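Local coordinates for probable glutathione S-transferase 5 (PDB 1ZL9), which catalyses the conjugation of reduced glutathione to many hydrophobic electrophiles and may help detoxify reactive oxygen species produced during bacterial infection, at residues Q20-Y24 with A25-Y29; I69-F72 with L73-F77; K183-A186 with E187-A191; D153-T156 with W157-A161. All blocks are in the same frame, centred on the assembly; numbering follows the deposited sequence.

Contact 1 of 4, residues Q20-Y24 with A25-Y29; sequences QIFAY and AGQQY
Phe22 and Ala23, in the last turn of helix 16-25, receive two backbone bonds from just past its end: Gln27 N donates to Phe22 O at 2.9 Å and Gly26 N to Ala23 O at 3.1 Å. Gly26 sits between them with positive phi (68°), a conformation that glycine adopts readily, so it suits the turn. The second of these bonds meets its carbonyl from above the plane, not on a lone pair, whereas the first approaches much closer to the C=O direction.

Phe22 and Tyr29 form an offset stack, their centroids 4.4 Å apart and planes at 17°. Phe22 CD2 lies over the Tyr29 face, 3.4 Å from CG of Tyr29, while Tyr29 CB stands above the centre of the Phe22 ring in a CH-pi contact. CG of Tyr29 takes the position between backbone N and carbonyl carbon (chi1 73°), which folds the ring back over Phe22. Phe22 CD1 also meets CG of Gln27 at 3.6 Å; here the methylenes of an amide residue serve as apolar cover.

Leu73 and Tyr4 also pack on Phe22. The turn is a Schellman motif, ending the helix of the first beta-alpha-beta unit in the thioredoxin-like domain before strand 30-34.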
loop_
_atom_site.group_PDB
_atom_site.type_symbol
_atom_site.label_atom_id
_atom_site.label_comp_id
_atom_site.label_asym_id
_atom_site.label_seq_id
_atom_site.Cartn_x
_atom_site.Cartn_y
_atom_site.Cartn_z
ATOM N N GLN A 20 -6.940 5.136 -16.637
ATOM C CA GLN A 20 -6.356 6.418 -17.063
ATOM C C GLN A 20 -4.899 6.268 -17.503
ATOM O O GLN A 20 -4.450 6.943 -18.408
ATOM C CB GLN A 20 -6.519 7.477 -15.998
ATOM C CG GLN A 20 -8.019 7.901 -15.856
ATOM C CD GLN A 20 -8.250 9.145 -15.019
ATOM O OE1 GLN A 20 -7.334 9.917 -14.794
ATOM N NE2 GLN A 20 -9.505 9.381 -14.639
ATOM N N ILE A 21 -4.178 5.357 -16.863
ATOM C CA ILE A 21 -2.838 5.018 -17.315
ATOM C C ILE A 21 -2.897 4.457 -18.714
ATOM O O ILE A 21 -2.150 4.874 -19.608
ATOM C CB ILE A 21 -2.166 4.008 -16.351
ATOM C CG1 ILE A 21 -1.838 4.683 -15.033
ATOM C CG2 ILE A 21 -0.990 3.316 -16.987
ATOM C CD1 ILE A 21 -1.458 3.711 -13.876
ATOM N N PHE A 22 -3.788 3.514 -18.934
ATOM C CA PHE A 22 -3.970 3.004 -20.281
ATOM C C PHE A 22 -4.379 4.085 -21.288
ATOM O O PHE A 22 -3.863 4.093 -22.437
ATOM C CB PHE A 22 -5.033 1.922 -20.358
ATOM C CG PHE A 22 -4.641 0.591 -19.780
ATOM C CD1 PHE A 22 -3.472 -0.077 -20.160
ATOM C CD2 PHE A 22 -5.491 -0.024 -18.881
ATOM C CE1 PHE A 22 -3.157 -1.305 -19.643
ATOM C CE2 PHE A 22 -5.201 -1.297 -18.383
ATOM C CZ PHE A 22 -4.046 -1.940 -18.739
ATOM N N ALA A 23 -5.306 4.980 -20.906
ATOM C CA ALA A 23 -5.714 6.064 -21.761
ATOM C C ALA A 23 -4.527 6.959 -22.068
ATOM O O ALA A 23 -4.339 7.327 -23.221
ATOM C CB ALA A 23 -6.877 6.892 -21.157
ATOM N N TYR A 24 -3.760 7.370 -21.057
ATOM C CA TYR A 24 -2.570 8.196 -21.296
ATOM C C TYR A 24 -1.612 7.589 -22.302
ATOM O O TYR A 24 -1.126 8.258 -23.237
ATOM C CB TYR A 24 -1.778 8.455 -20.020
ATOM C CG TYR A 24 -0.675 9.456 -20.222
ATOM C CD1 TYR A 24 0.636 9.037 -20.348
ATOM C CD2 TYR A 24 -0.945 10.785 -20.289
ATOM C CE1 TYR A 24 1.638 9.925 -20.553
ATOM C CE2 TYR A 24 0.055 11.703 -20.531
ATOM C CZ TYR A 24 1.367 11.248 -20.664
ATOM O OH TYR A 24 2.399 12.137 -20.894
ATOM N N ALA A 25 -1.376 6.298 -22.146
ATOM C CA ALA A 25 -0.429 5.595 -22.979
ATOM C C ALA A 25 -0.973 5.247 -24.307
ATOM O O ALA A 25 -0.252 4.764 -25.147
ATOM C CB ALA A 25 0.075 4.249 -22.232
ATOM N N GLY A 26 -2.265 5.418 -24.550
ATOM C CA GLY A 26 -2.850 4.911 -25.779
ATOM C C GLY A 26 -2.912 3.392 -25.929
ATOM O O GLY A 26 -2.951 2.869 -27.082
ATOM N N GLN A 27 -2.956 2.669 -24.801
ATOM C CA GLN A 27 -2.859 1.227 -24.824
ATOM C C GLN A 27 -4.212 0.627 -24.833
ATOM O O GLN A 27 -5.037 0.924 -23.933
ATOM C CB GLN A 27 -2.165 0.734 -23.574
ATOM C CG GLN A 27 -2.125 -0.770 -23.426
ATOM C CD GLN A 27 -1.114 -1.358 -24.344
ATOM O OE1 GLN A 27 -1.398 -2.355 -24.978
ATOM N NE2 GLN A 27 0.046 -0.688 -24.472
ATOM N N GLN A 28 -4.464 -0.241 -25.811
ATOM C CA GLN A 28 -5.717 -0.995 -25.850
ATOM C C GLN A 28 -5.778 -2.012 -24.696
ATOM O O GLN A 28 -4.777 -2.645 -24.324
ATOM C CB GLN A 28 -5.818 -1.733 -27.172
ATOM C CG GLN A 28 -7.087 -2.520 -27.362
ATOM C CD GLN A 28 -7.332 -2.908 -28.807
ATOM O OE1 GLN A 28 -7.782 -2.053 -29.623
ATOM N NE2 GLN A 28 -6.994 -4.176 -29.157
ATOM N N TYR A 29 -6.964 -2.156 -24.146
ATOM C CA TYR A 29 -7.236 -3.094 -23.060
ATOM C C TYR A 29 -8.723 -3.429 -23.089
ATOM O O TYR A 29 -9.576 -2.685 -23.625
ATOM C CB TYR A 29 -6.748 -2.530 -21.698
ATOM C CG TYR A 29 -7.623 -1.413 -21.157
ATOM C CD1 TYR A 29 -7.603 -0.122 -21.706
ATOM C CD2 TYR A 29 -8.496 -1.657 -20.125
ATOM C CE1 TYR A 29 -8.451 0.873 -21.190
ATOM C CE2 TYR A 29 -9.322 -0.676 -19.612
ATOM C CZ TYR A 29 -9.317 0.561 -20.154
ATOM O OH TYR A 29 -10.160 1.497 -19.621
#

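Contact 2 of 4, residues I69-F72 with L73-F77; sequences IARF and LAREF
Ile69 to Phe72 each accept a backbone bond from the residue four places on, as in any alpha-helix; the last, Glu76 N to Phe72 O, is the longest at 3.2 Å. Phe72 O also accepts a hydrogen bond from a water at 2.9 Å, and the same water donates to Glu76 OE1 at 2.9 Å, so it bridges the carbonyl and the carboxylate as the helix nears its end.

Among the apolar contacts, Ile69 and Leu73 face the domain's interior. They lie side by side and point the same way, CG2 of Ile69 being 4.0 Å from CD1 of Leu73; both rest on Leu56 of the sheet. Leu73 CD2 reaches Phe72 CD2, likewise at 4.0 Å. With CG anti to the backbone N (chi1 167°), the Phe72 ring lies between the sheet (Leu56, Val58) and the second subunit, whose Trp85 it meets edge-to-face; CG of Glu76 covers one face toward the rim.

Among the charged groups, Arg71 and Arg75 touch only through their aliphatic parts, CG of Arg71 lying 4.1 Å from CD of Arg75. Arg71 NH1 bonds Asn91 of the second subunit and Arg75 NH1 forms a salt bridge with Glu87 there. Ile69 and Leu73 thus serve the domain core, while the Phe72 ring and the two arginines meet the second subunit.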
loop_
_atom_site.group_PDB
_atom_site.type_symbol
_atom_site.label_atom_id
_atom_site.label_comp_id
_atom_site.label_asym_id
_atom_site.label_seq_id
_atom_site.Cartn_x
_atom_site.Cartn_y
_atom_site.Cartn_z
ATOM N N ILE A 69 -1.448 -2.967 -9.281
ATOM C CA ILE A 69 -1.770 -2.815 -10.659
ATOM C C ILE A 69 -1.316 -1.482 -11.236
ATOM O O ILE A 69 -0.678 -1.465 -12.264
ATOM C CB ILE A 69 -3.263 -3.018 -10.844
ATOM C CG1 ILE A 69 -3.677 -4.456 -10.446
ATOM C CG2 ILE A 69 -3.687 -2.785 -12.265
ATOM C CD1 ILE A 69 -5.155 -4.636 -10.199
ATOM N N ALA A 70 -1.668 -0.368 -10.590
ATOM C CA ALA A 70 -1.340 0.957 -11.109
ATOM C C ALA A 70 0.180 1.094 -11.212
ATOM O O ALA A 70 0.731 1.618 -12.198
ATOM C CB ALA A 70 -1.902 2.028 -10.158
ATOM N N ARG A 71 0.877 0.576 -10.205
ATOM C CA ARG A 71 2.355 0.671 -10.188
ATOM C C ARG A 71 2.973 -0.181 -11.313
ATOM O O ARG A 71 3.893 0.251 -12.005
ATOM C CB ARG A 71 2.944 0.286 -8.821
ATOM C CG ARG A 71 4.499 0.382 -8.758
ATOM C CD ARG A 71 5.109 0.223 -7.411
ATOM N NE ARG A 71 4.752 1.407 -6.666
ATOM C CZ ARG A 71 3.735 1.527 -5.830
ATOM N NH1 ARG A 71 2.997 0.474 -5.407
ATOM N NH2 ARG A 71 3.469 2.722 -5.351
ATOM N N PHE A 72 2.435 -1.365 -11.528
ATOM C CA PHE A 72 2.946 -2.246 -12.554
ATOM C C PHE A 72 2.758 -1.587 -13.915
ATOM O O PHE A 72 3.717 -1.457 -14.715
ATOM C CB PHE A 72 2.193 -3.572 -12.521
ATOM C CG PHE A 72 2.438 -4.422 -13.747
ATOM C CD1 PHE A 72 3.626 -5.092 -13.892
ATOM C CD2 PHE A 72 1.469 -4.576 -14.736
ATOM C CE1 PHE A 72 3.863 -5.896 -15.025
ATOM C CE2 PHE A 72 1.740 -5.320 -15.879
ATOM C CZ PHE A 72 2.909 -5.990 -16.010
ATOM N N LEU A 73 1.541 -1.070 -14.134
ATOM C CA LEU A 73 1.258 -0.441 -15.414
ATOM C C LEU A 73 2.052 0.866 -15.570
ATOM O O LEU A 73 2.589 1.138 -16.654
ATOM C CB LEU A 73 -0.216 -0.169 -15.577
ATOM C CG LEU A 73 -1.126 -1.409 -15.655
ATOM C CD1 LEU A 73 -2.512 -0.896 -15.626
ATOM C CD2 LEU A 73 -0.909 -2.209 -16.851
ATOM N N ALA A 74 2.119 1.671 -14.534
ATOM C CA ALA A 74 2.852 2.930 -14.606
ATOM C C ALA A 74 4.334 2.677 -14.944
ATOM O O ALA A 74 4.923 3.446 -15.744
ATOM C CB ALA A 74 2.724 3.768 -13.327
ATOM N N ARG A 75 4.937 1.648 -14.359
ATOM C CA ARG A 75 6.329 1.360 -14.669
ATOM C C ARG A 75 6.529 0.931 -16.125
ATOM O O ARG A 75 7.522 1.316 -16.719
ATOM C CB ARG A 75 6.899 0.320 -13.762
ATOM C CG ARG A 75 7.142 0.869 -12.361
ATOM C CD ARG A 75 7.594 -0.199 -11.339
ATOM N NE ARG A 75 8.811 -0.866 -11.740
ATOM C CZ ARG A 75 9.445 -1.806 -11.038
ATOM N NH1 ARG A 75 8.961 -2.230 -9.856
ATOM N NH2 ARG A 75 10.589 -2.307 -11.530
ATOM N N GLU A 76 5.569 0.191 -16.688
ATOM C CA GLU A 76 5.677 -0.264 -18.098
ATOM C C GLU A 76 5.582 0.986 -19.011
ATOM O O GLU A 76 6.186 1.032 -20.092
ATOM C CB GLU A 76 4.545 -1.202 -18.480
ATOM C CG GLU A 76 4.570 -2.572 -17.862
ATOM C CD GLU A 76 5.868 -3.309 -18.191
ATOM O OE1 GLU A 76 6.477 -3.898 -17.229
ATOM O OE2 GLU A 76 6.308 -3.222 -19.388
ATOM N N PHE A 77 4.807 1.983 -18.608
ATOM C CA PHE A 77 4.608 3.183 -19.419
ATOM C C PHE A 77 5.412 4.412 -18.963
ATOM O O PHE A 77 5.128 5.512 -19.426
ATOM C CB PHE A 77 3.116 3.509 -19.534
ATOM C CG PHE A 77 2.308 2.354 -20.110
ATOM C CD1 PHE A 77 1.320 1.749 -19.394
ATOM C CD2 PHE A 77 2.608 1.853 -21.394
ATOM C CE1 PHE A 77 0.592 0.659 -19.906
ATOM C CE2 PHE A 77 1.893 0.760 -21.919
ATOM C CZ PHE A 77 0.906 0.153 -21.164
HETATM O O HOH W 1 6.094 -3.039 -14.467
#

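Contact 3 of 4, residues K183-A186 with E187-A191; sequences KAHA and EKIQA
Lys183 and Glu187 open a run of i to i+4 pairs on helix 180-191, which belongs to the all-helical C-terminal domain of the glutathione transferase fold. Lys183 O accepts Glu187 N at 3.1 Å, and the two side chains pair on the exposed side of the helix. NZ of Lys183 makes a salt bridge to Glu187 OE1 at 3.6 Å, yet the nearest approach is that of CE to the same oxygen, 3.2 Å; the long methylene chain of lysine therefore lies against the carboxylate before its ammonium group turns away from the extended line at the last torsion (chi4 94°). Opposite charges four residues apart suit such a solvent-facing site.

Ala184, also exposed, offers little beyond its backbone: its O takes the N-H of Lys188 at 2.9 Å.

His185 turns inward. With CG anti to the backbone N (chi1 166°), its imidazole is carried forward beside the next turn, where CG1 of Ile189 sits over one face, 3.8 Å from the ring centroid and 18° off the normal, a CH-pi contact. Both ring nitrogens have weak hydrogen bonds to main-chain oxygens, NE2 to Asp159 O and ND1 to Gly148 O, so the buried polar ring ties this helix to helix 157-171 and the loop before it. Such a pair of carbonyl partners might favour a protonated imidazole.

Ala186 is buried, and its small methyl suits a helix face turned inward. Its O accepts Gln190 N at 3.0 Å, and CG of Gln190 lies 3.1 Å from that same oxygen.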
loop_
_atom_site.group_PDB
_atom_site.type_symbol
_atom_site.label_atom_id
_atom_site.label_comp_id
_atom_site.label_asym_id
_atom_site.label_seq_id
_atom_site.Cartn_x
_atom_site.Cartn_y
_atom_site.Cartn_z
ATOM N N LYS A 183 -7.247 22.241 -6.599
ATOM C CA LYS A 183 -8.187 22.510 -7.658
ATOM C C LYS A 183 -7.460 22.862 -8.933
ATOM O O LYS A 183 -7.881 22.397 -9.966
ATOM C CB LYS A 183 -9.182 23.610 -7.266
ATOM C CG LYS A 183 -10.040 24.102 -8.412
ATOM C CD LYS A 183 -10.976 25.198 -7.961
ATOM C CE LYS A 183 -11.759 25.843 -9.169
ATOM N NZ LYS A 183 -13.071 25.127 -9.266
ATOM N N ALA A 184 -6.386 23.681 -8.871
ATOM C CA ALA A 184 -5.575 23.936 -10.045
ATOM C C ALA A 184 -4.932 22.632 -10.561
ATOM O O ALA A 184 -4.898 22.384 -11.790
ATOM C CB ALA A 184 -4.509 24.987 -9.795
ATOM N N HIS A 185 -4.417 21.811 -9.652
ATOM C CA HIS A 185 -3.806 20.524 -10.072
ATOM C C HIS A 185 -4.789 19.651 -10.797
ATOM O O HIS A 185 -4.454 19.135 -11.889
ATOM C CB HIS A 185 -3.187 19.822 -8.894
ATOM C CG HIS A 185 -2.839 18.385 -9.119
ATOM N ND1 HIS A 185 -1.567 17.961 -9.434
ATOM C CD2 HIS A 185 -3.590 17.270 -8.986
ATOM C CE1 HIS A 185 -1.569 16.636 -9.546
ATOM N NE2 HIS A 185 -2.786 16.196 -9.274
ATOM N N ALA A 186 -6.017 19.555 -10.280
ATOM C CA ALA A 186 -7.054 18.738 -10.915
ATOM C C ALA A 186 -7.367 19.247 -12.322
ATOM O O ALA A 186 -7.485 18.474 -13.250
ATOM C CB ALA A 186 -8.328 18.724 -10.113
ATOM N N GLU A 187 -7.530 20.551 -12.444
ATOM C CA GLU A 187 -7.805 21.154 -13.745
ATOM C C GLU A 187 -6.694 20.905 -14.730
ATOM O O GLU A 187 -6.984 20.628 -15.914
ATOM C CB GLU A 187 -8.083 22.665 -13.611
ATOM C CG GLU A 187 -9.357 22.862 -12.802
ATOM C CD GLU A 187 -9.542 24.314 -12.303
ATOM O OE1 GLU A 187 -10.677 24.648 -11.895
ATOM O OE2 GLU A 187 -8.566 25.098 -12.304
ATOM N N LYS A 188 -5.423 21.054 -14.300
ATOM C CA LYS A 188 -4.270 20.791 -15.162
ATOM C C LYS A 188 -4.200 19.295 -15.660
ATOM O O LYS A 188 -3.967 18.999 -16.848
ATOM C CB LYS A 188 -2.969 21.099 -14.370
ATOM C CG LYS A 188 -1.637 20.765 -15.070
ATOM C CD LYS A 188 -0.431 21.007 -14.128
ATOM C CE LYS A 188 0.871 20.679 -14.768
ATOM N NZ LYS A 188 1.042 21.320 -16.119
ATOM N N ILE A 189 -4.322 18.352 -14.733
ATOM C CA ILE A 189 -4.140 16.946 -15.079
ATOM C C ILE A 189 -5.341 16.493 -15.959
ATOM O O ILE A 189 -5.181 15.785 -16.947
ATOM C CB ILE A 189 -4.057 16.094 -13.793
ATOM C CG1 ILE A 189 -2.862 16.451 -12.932
ATOM C CG2 ILE A 189 -4.012 14.590 -14.169
ATOM C CD1 ILE A 189 -1.517 16.433 -13.601
ATOM N N GLN A 190 -6.545 16.954 -15.614
ATOM C CA GLN A 190 -7.759 16.581 -16.351
ATOM C C GLN A 190 -7.947 17.214 -17.747
ATOM O O GLN A 190 -8.763 16.738 -18.551
ATOM C CB GLN A 190 -8.994 16.721 -15.470
ATOM C CG GLN A 190 -8.876 15.862 -14.176
ATOM C CD GLN A 190 -9.968 14.849 -13.942
ATOM O OE1 GLN A 190 -9.698 13.672 -13.573
ATOM N NE2 GLN A 190 -11.193 15.295 -14.041
ATOM N N ALA A 191 -7.168 18.265 -18.005
ATOM C CA ALA A 191 -7.030 18.863 -19.344
ATOM C C ALA A 191 -5.999 18.149 -20.252
ATOM O O ALA A 191 -5.997 18.373 -21.433
ATOM C CB ALA A 191 -6.652 20.397 -19.237
#

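Contact 4 of 4, residues D153-T156 with W157-A161; sequences DSLT and WIDLA
Thr156 and Asp159 are joined by a nearly straight bond: Thr156 N donates to Asp159 OD2 at 2.9 Å, with an angle of 171° at the hydrogen. The donor meets that oxygen on its anti side, 17° out of the carboxylate plane. OD2 also accepts from a water at 2.6 Å, and this water lies 2.7 Å from Thr156 OG1, so hydroxyl and carboxylate are linked through it as well. The other carboxylate oxygen, OD1, takes the backbone N-H of Leu150. Aspartate is short enough to reach back over a single turn, and both oxygens of this buried carboxylate have partners.

Thr156 is the N-cap of helix 157-171, and its N-H bond to Asp159 is one half of the N-capping box well known at this place in glutathione transferases. The reciprocal half is not made, since Thr156 OG1 stays 4.0 Å from Asp159 N; that N-H has instead a weak bond to Thr156 O at 3.0 Å. The companion hydrophobic staple joins Leu155, before the cap, to Leu160, CD1 to CD2 at 4.3 Å. Leu155 CD1 also packs on Asp159 CB at 3.6 Å, so an apolar group lies beside the capping carboxylate. Trp157 NE1 is satisfied by Asn80 OD1, and Ser154 OG bonds Lys82 NZ.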
loop_
_atom_site.group_PDB
_atom_site.type_symbol
_atom_site.label_atom_id
_atom_site.label_comp_id
_atom_site.label_asym_id
_atom_site.label_seq_id
_atom_site.Cartn_x
_atom_site.Cartn_y
_atom_site.Cartn_z
ATOM N N ASP A 153 8.972 16.719 -12.332
ATOM C CA ASP A 153 8.594 17.711 -13.365
ATOM C C ASP A 153 7.631 17.217 -14.428
ATOM O O ASP A 153 7.410 17.901 -15.385
ATOM C CB ASP A 153 9.848 18.190 -14.110
ATOM C CG ASP A 153 10.690 19.039 -13.286
ATOM O OD1 ASP A 153 11.897 19.177 -13.661
ATOM O OD2 ASP A 153 10.252 19.641 -12.239
ATOM N N SER A 154 7.053 16.034 -14.261
ATOM C CA SER A 154 6.170 15.477 -15.245
ATOM C C SER A 154 5.181 14.501 -14.577
ATOM O O SER A 154 5.295 14.165 -13.404
ATOM C CB SER A 154 6.982 14.767 -16.365
ATOM O OG SER A 154 7.829 13.802 -15.771
ATOM N N LEU A 155 4.200 14.120 -15.357
ATOM C CA LEU A 155 3.069 13.332 -14.901
ATOM C C LEU A 155 3.515 12.028 -14.318
ATOM O O LEU A 155 4.343 11.318 -14.895
ATOM C CB LEU A 155 2.154 13.073 -16.102
ATOM C CG LEU A 155 0.900 12.271 -15.794
ATOM C CD1 LEU A 155 -0.036 13.160 -15.045
ATOM C CD2 LEU A 155 0.271 11.814 -17.090
ATOM N N THR A 156 2.943 11.679 -13.161
ATOM C CA THR A 156 2.996 10.314 -12.660
ATOM C C THR A 156 1.566 9.857 -12.351
ATOM O O THR A 156 0.620 10.659 -12.311
ATOM C CB THR A 156 3.848 10.166 -11.414
ATOM O OG1 THR A 156 3.352 10.979 -10.352
ATOM C CG2 THR A 156 5.256 10.584 -11.651
ATOM N N TRP A 157 1.407 8.562 -12.117
ATOM C CA TRP A 157 0.057 8.015 -11.858
ATOM C C TRP A 157 -0.601 8.575 -10.593
ATOM O O TRP A 157 -1.829 8.606 -10.496
ATOM C CB TRP A 157 0.105 6.492 -11.862
ATOM C CG TRP A 157 0.757 5.804 -10.725
ATOM C CD1 TRP A 157 2.012 5.367 -10.649
ATOM C CD2 TRP A 157 0.108 5.373 -9.505
ATOM N NE1 TRP A 157 2.235 4.739 -9.437
ATOM C CE2 TRP A 157 1.072 4.725 -8.718
ATOM C CE3 TRP A 157 -1.187 5.492 -9.008
ATOM C CZ2 TRP A 157 0.766 4.097 -7.502
ATOM C CZ3 TRP A 157 -1.474 4.948 -7.798
ATOM C CH2 TRP A 157 -0.509 4.219 -7.055
ATOM N N ILE A 158 0.186 9.048 -9.626
ATOM C CA ILE A 158 -0.429 9.602 -8.433
ATOM C C ILE A 158 -1.088 10.927 -8.783
ATOM O O ILE A 158 -2.093 11.260 -8.182
ATOM C CB ILE A 158 0.559 9.648 -7.212
ATOM C CG1 ILE A 158 -0.205 9.936 -5.899
ATOM C CG2 ILE A 158 1.693 10.697 -7.408
ATOM C CD1 ILE A 158 -1.214 8.901 -5.460
ATOM N N ASP A 159 -0.566 11.657 -9.780
ATOM C CA ASP A 159 -1.275 12.840 -10.303
ATOM C C ASP A 159 -2.677 12.448 -10.822
ATOM O O ASP A 159 -3.653 13.146 -10.605
ATOM C CB ASP A 159 -0.530 13.455 -11.442
ATOM C CG ASP A 159 0.747 14.145 -11.028
ATOM O OD1 ASP A 159 0.744 15.032 -10.108
ATOM O OD2 ASP A 159 1.784 13.896 -11.670
ATOM N N LEU A 160 -2.734 11.350 -11.579
ATOM C CA LEU A 160 -3.999 10.901 -12.135
ATOM C C LEU A 160 -4.981 10.566 -11.027
ATOM O O LEU A 160 -6.163 10.953 -11.118
ATOM C CB LEU A 160 -3.825 9.663 -13.062
ATOM C CG LEU A 160 -3.019 9.972 -14.320
ATOM C CD1 LEU A 160 -2.622 8.712 -15.050
ATOM C CD2 LEU A 160 -3.690 10.827 -15.337
ATOM N N ALA A 161 -4.519 9.820 -10.042
ATOM C CA ALA A 161 -5.392 9.382 -8.946
ATOM C C ALA A 161 -5.870 10.580 -8.114
ATOM O O ALA A 161 -7.083 10.712 -7.815
ATOM C CB ALA A 161 -4.741 8.286 -8.052
HETATM O O HOH W 2 4.109 13.573 -10.477
#

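In the fold
All four contacts are local, one at each of four helices, but their settings differ. Contacts 2 and 4 are mostly buried; contacts 1 and 3 have an outer side. Contacts 1 and 2 belong to the thioredoxin-like domain, where Phe22 CZ meets Leu73 CD1 at 3.6 Å, and contacts 3 and 4 to the helical domain, where Ile189 CD1 reaches Asp159 CB at 3.8 Å. Contact 4 touches the other three: its Trp157 packs on Ala70 and Ala74 across the domain boundary. Contact 1 ends a helix with glycine and stacked rings; contact 4 begins one with a threonine N-cap held by a first-turn carboxylate. Contact 3 pairs ions outside and histidine with isoleucine inside; contact 2 alone reaches the second subunit.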